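Local coordinates for protein Alpha/beta hydrolase (Pseudomonas aeruginosa PAO1, PDB 4R1D) that probably acts as a calcium-binding lipase of the alpha/beta-hydrolase family, the Tle4 effector of the H2 type VI secretion system, whose activity is probably blocked by the immunity protein Tli4, at residues L220-R223 with D224-N228; Q179-Q183 with G184-P188. All blocks are in the same frame, centred on the assembly; numbering follows the deposited sequence.

Contact 1: residues L220-R223 with D224-N228; sequences LDVR and DYIEN
Val222 and Ile226, one helical turn apart, meet at CG1 of the valine and CD1 of the isoleucine, 3.9 Å from each other. A chi1 of 170° turns Val222 CG1 away from the backbone N and beside the carbonyl carbon, the side on which Ile226 lies. Both residues are buried: Val222 packs on Val261 and Leu265 of helix 258-267 and Ile226 on Tyr271, places that suit compact branched side chains without polar atoms. Between them runs the bond from Ile226 N to Val222 O, 2.9 Å and nearly straight at 168°. This i to i+4 pattern, repeated from Glu227 N to Arg223 O, is that of an alpha helix, here helix 215-238, which widens into a pi-type turn at 226-228; it is one of the helices around the parallel sheet of an alpha/beta-hydrolase fold. Farther round, the side chains are polar and less enclosed. Arg223, bent at chi2, sends NH1 to the anti lone pair of Asp224 OD1 in a 2.8 Å salt bridge, its N-H clearly bent (135°) and the guanidinium and carboxylate planes nearly perpendicular. Glu227 CG lies over one guanidinium face, 3.6 Å from Arg223 CZ, while Glu227 OE2 forms a salt bridge with Arg273 and a hydrogen bond with Tyr271. Asp221 OD1 and Asp224 OD2 share a water, which donates to each over 2.6 Å and probably eases their repulsion; Gln213 and Gln217 also hold Asp221.

Contact 2: residues Q179-Q183 with G184-P188; sequences QGEEQ and GKVGP
Glu181 has its CG roughly opposite the backbone N (chi1 -152°), and a bend at chi2 turns the carboxylate toward the backbone of the residues that follow, where it meets Gly184 N. That N-H points almost straight at Glu181 OE1, 2.8 Å away at 165°, and meets the syn lone pair. The other oxygen, Glu181 OE2, takes Gln183 N at 2.9 Å, on the syn side but 35° out of the carboxylate plane, so a single acid grips two successive amides of the turn. A glutamate suits the place because it is long enough to reach forward and carries two acceptors. Gly184 takes up a positive phi, easy for glycine, as the chain swings round. Beyond it a water donates to Glu181 OE1 and to Val186 O, at 2.8 and 2.7 Å. Apolar contact is slight: Lys185 CE lies 3.8 Å from Gln183 CB, and Glu181 CG crosses Val186 CG2 at 4.1 Å, the side chains about at right angles. Lys185 NZ and Gln183 NE2 both reach Val513 O. Glu181 OE2 also accepts from Ser516 N. With N-H donors from Gln183, Gly184 and Ser516 and a water around it, the carboxylate is probably ionised; it bonds the turn to strand 515-519, to which Gly180 and Glu182 are also tied by backbone hydrogen bonds.

Contact 2 comes first along the chain, in the loop between strand 163-164 and helix 191-197; contact 1 follows within helix 215-238. Between them the chain passes through strand 201-206, an outermost strand of the six-stranded parallel sheet, which supplies the calcium ligands Phe202 and Asp203. Contact 2 lies instead beside strand 515-519, the outermost strand at the other end of that sheet. The centres of contacts 1 and 2 are 32 Å apart, and their nearest atoms about 23 Å. Contact 1 lies at the metal-site end of the sheet but not in the site: the Tyr225 side chain, which touches Ala207 just after strand 201-206, is about 13 Å from the calcium ion. Contact 2 is away from the annotated sites.

Contact 1: residues L220-R223 with D224-N228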
# COMPACT_ATOMS: atom_id res chain seq x y z
N LEU A 220 7.03 12.26 5.39
CA LEU A 220 7.87 13.13 4.57
C LEU A 220 7.19 13.45 3.25
O LEU A 220 7.24 14.59 2.79
CB LEU A 220 9.23 12.48 4.29
CG LEU A 220 10.29 12.61 5.40
CD1 LEU A 220 9.76 12.15 6.74
CD2 LEU A 220 11.56 11.85 5.02
N ASP A 221 6.54 12.46 2.65
CA ASP A 221 5.86 12.68 1.38
C ASP A 221 4.68 13.65 1.53
O ASP A 221 4.40 14.44 0.63
CB ASP A 221 5.39 11.36 0.78
CG ASP A 221 6.54 10.46 0.39
OD1 ASP A 221 7.71 10.93 0.46
OD2 ASP A 221 6.29 9.31 -0.02
N VAL A 222 4.00 13.58 2.67
CA VAL A 222 2.87 14.49 2.91
C VAL A 222 3.37 15.92 3.14
O VAL A 222 2.78 16.88 2.64
CB VAL A 222 1.98 13.99 4.08
CG1 VAL A 222 0.97 15.05 4.48
CG2 VAL A 222 1.27 12.71 3.67
N ARG A 223 4.46 16.05 3.89
CA ARG A 223 5.11 17.35 4.04
C ARG A 223 5.39 17.93 2.66
O ARG A 223 5.01 19.07 2.36
CB ARG A 223 6.41 17.22 4.84
CG ARG A 223 7.11 18.57 5.10
CD ARG A 223 8.56 18.57 4.65
NE ARG A 223 9.06 19.93 4.49
CZ ARG A 223 9.28 20.52 3.31
NH1 ARG A 223 9.07 19.85 2.18
NH2 ARG A 223 9.73 21.77 3.25
N ASP A 224 6.03 17.15 1.80
CA ASP A 224 6.38 17.67 0.47
C ASP A 224 5.13 18.09 -0.31
O ASP A 224 5.14 19.11 -1.00
CB ASP A 224 7.20 16.65 -0.33
CG ASP A 224 8.59 16.43 0.25
OD1 ASP A 224 9.05 17.23 1.09
OD2 ASP A 224 9.23 15.44 -0.15
N TYR A 225 4.06 17.30 -0.19
CA TYR A 225 2.81 17.57 -0.88
C TYR A 225 2.27 18.92 -0.42
O TYR A 225 1.91 19.76 -1.25
CB TYR A 225 1.79 16.46 -0.60
CG TYR A 225 0.41 16.72 -1.13
CD1 TYR A 225 0.19 16.92 -2.49
CD2 TYR A 225 -0.69 16.76 -0.28
CE1 TYR A 225 -1.07 17.15 -2.98
CE2 TYR A 225 -1.95 16.99 -0.76
CZ TYR A 225 -2.15 17.19 -2.10
OH TYR A 225 -3.41 17.41 -2.59
N ILE A 226 2.22 19.14 0.89
CA ILE A 226 1.71 20.41 1.40
C ILE A 226 2.60 21.58 0.97
O ILE A 226 2.11 22.58 0.46
CB ILE A 226 1.60 20.39 2.94
CG1 ILE A 226 0.60 19.33 3.40
CG2 ILE A 226 1.21 21.75 3.49
CD1 ILE A 226 0.74 18.97 4.87
N GLU A 227 3.90 21.44 1.16
CA GLU A 227 4.83 22.55 0.92
C GLU A 227 5.06 22.85 -0.56
O GLU A 227 5.31 24.00 -0.94
CB GLU A 227 6.18 22.30 1.62
CG GLU A 227 6.09 22.14 3.14
CD GLU A 227 5.61 23.41 3.84
OE1 GLU A 227 6.04 24.51 3.43
OE2 GLU A 227 4.82 23.30 4.81
N ASN A 228 4.97 21.82 -1.39
CA ASN A 228 5.33 21.96 -2.80
C ASN A 228 4.16 21.92 -3.78
O ASN A 228 4.31 22.31 -4.93
CB ASN A 228 6.42 20.95 -3.19
CG ASN A 228 7.67 21.07 -2.34
OD1 ASN A 228 8.02 22.16 -1.87
ND2 ASN A 228 8.35 19.96 -2.13
O HOH W 1 9.45 12.89 0.29

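Contact 2: residues Q179-Q183 with G184-P188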
# COMPACT_ATOMS: atom_id res chain seq x y z
N GLN A 179 -22.47 13.23 21.47
CA GLN A 179 -21.80 12.61 20.32
C GLN A 179 -20.76 11.57 20.76
O GLN A 179 -19.98 11.05 19.95
CB GLN A 179 -21.08 13.68 19.48
CG GLN A 179 -21.98 14.77 18.91
CD GLN A 179 -22.79 14.31 17.71
OE1 GLN A 179 -22.39 13.38 17.00
NE2 GLN A 179 -23.93 14.96 17.48
N GLY A 180 -20.74 11.27 22.06
CA GLY A 180 -19.83 10.27 22.58
C GLY A 180 -18.48 10.81 23.05
O GLY A 180 -17.57 10.03 23.29
N GLU A 181 -18.35 12.12 23.20
CA GLU A 181 -17.08 12.71 23.66
C GLU A 181 -16.80 12.28 25.10
O GLU A 181 -17.69 12.38 25.95
CB GLU A 181 -17.10 14.23 23.55
CG GLU A 181 -15.72 14.88 23.35
CD GLU A 181 -14.83 14.75 24.56
OE1 GLU A 181 -15.28 15.15 25.65
OE2 GLU A 181 -13.69 14.26 24.42
N GLU A 182 -15.59 11.81 25.36
CA GLU A 182 -15.27 11.18 26.64
C GLU A 182 -14.25 11.90 27.53
O GLU A 182 -14.11 11.54 28.70
CB GLU A 182 -14.80 9.73 26.42
CG GLU A 182 -13.43 9.61 25.70
CD GLU A 182 -13.12 8.18 25.29
OE1 GLU A 182 -13.47 7.25 26.05
OE2 GLU A 182 -12.53 7.97 24.20
N GLN A 183 -13.55 12.89 27.01
CA GLN A 183 -12.53 13.59 27.81
C GLN A 183 -13.19 14.63 28.72
O GLN A 183 -12.72 14.89 29.82
CB GLN A 183 -11.47 14.26 26.92
CG GLN A 183 -10.79 13.32 25.93
CD GLN A 183 -9.97 12.22 26.59
OE1 GLN A 183 -10.51 11.27 27.18
NE2 GLN A 183 -8.65 12.33 26.49
N GLY A 184 -14.27 15.24 28.23
CA GLY A 184 -15.07 16.15 29.04
C GLY A 184 -14.51 17.56 29.13
O GLY A 184 -14.95 18.35 29.95
N LYS A 185 -13.54 17.87 28.28
CA LYS A 185 -12.89 19.17 28.32
C LYS A 185 -13.52 20.15 27.33
O LYS A 185 -13.82 21.29 27.68
CB LYS A 185 -11.38 19.02 28.09
CG LYS A 185 -10.68 18.19 29.18
CD LYS A 185 -9.18 17.95 28.91
CE LYS A 185 -8.94 16.99 27.73
NZ LYS A 185 -7.51 16.52 27.63
N VAL A 186 -13.76 19.70 26.11
CA VAL A 186 -14.25 20.62 25.08
C VAL A 186 -15.75 20.85 25.19
O VAL A 186 -16.48 20.04 25.74
CB VAL A 186 -13.89 20.13 23.66
CG1 VAL A 186 -12.39 20.01 23.52
CG2 VAL A 186 -14.58 18.83 23.35
N GLY A 187 -16.21 21.97 24.66
CA GLY A 187 -17.62 22.31 24.76
C GLY A 187 -18.25 22.41 23.39
O GLY A 187 -17.58 22.22 22.38
N PRO A 188 -19.55 22.72 23.34
CA PRO A 188 -20.24 22.80 22.05
C PRO A 188 -19.71 23.94 21.21
O PRO A 188 -19.12 24.88 21.76
CB PRO A 188 -21.69 23.09 22.45
CG PRO A 188 -21.58 23.73 23.80
CD PRO A 188 -20.45 23.02 24.47
O HOH W 2 -16.87 17.36 26.20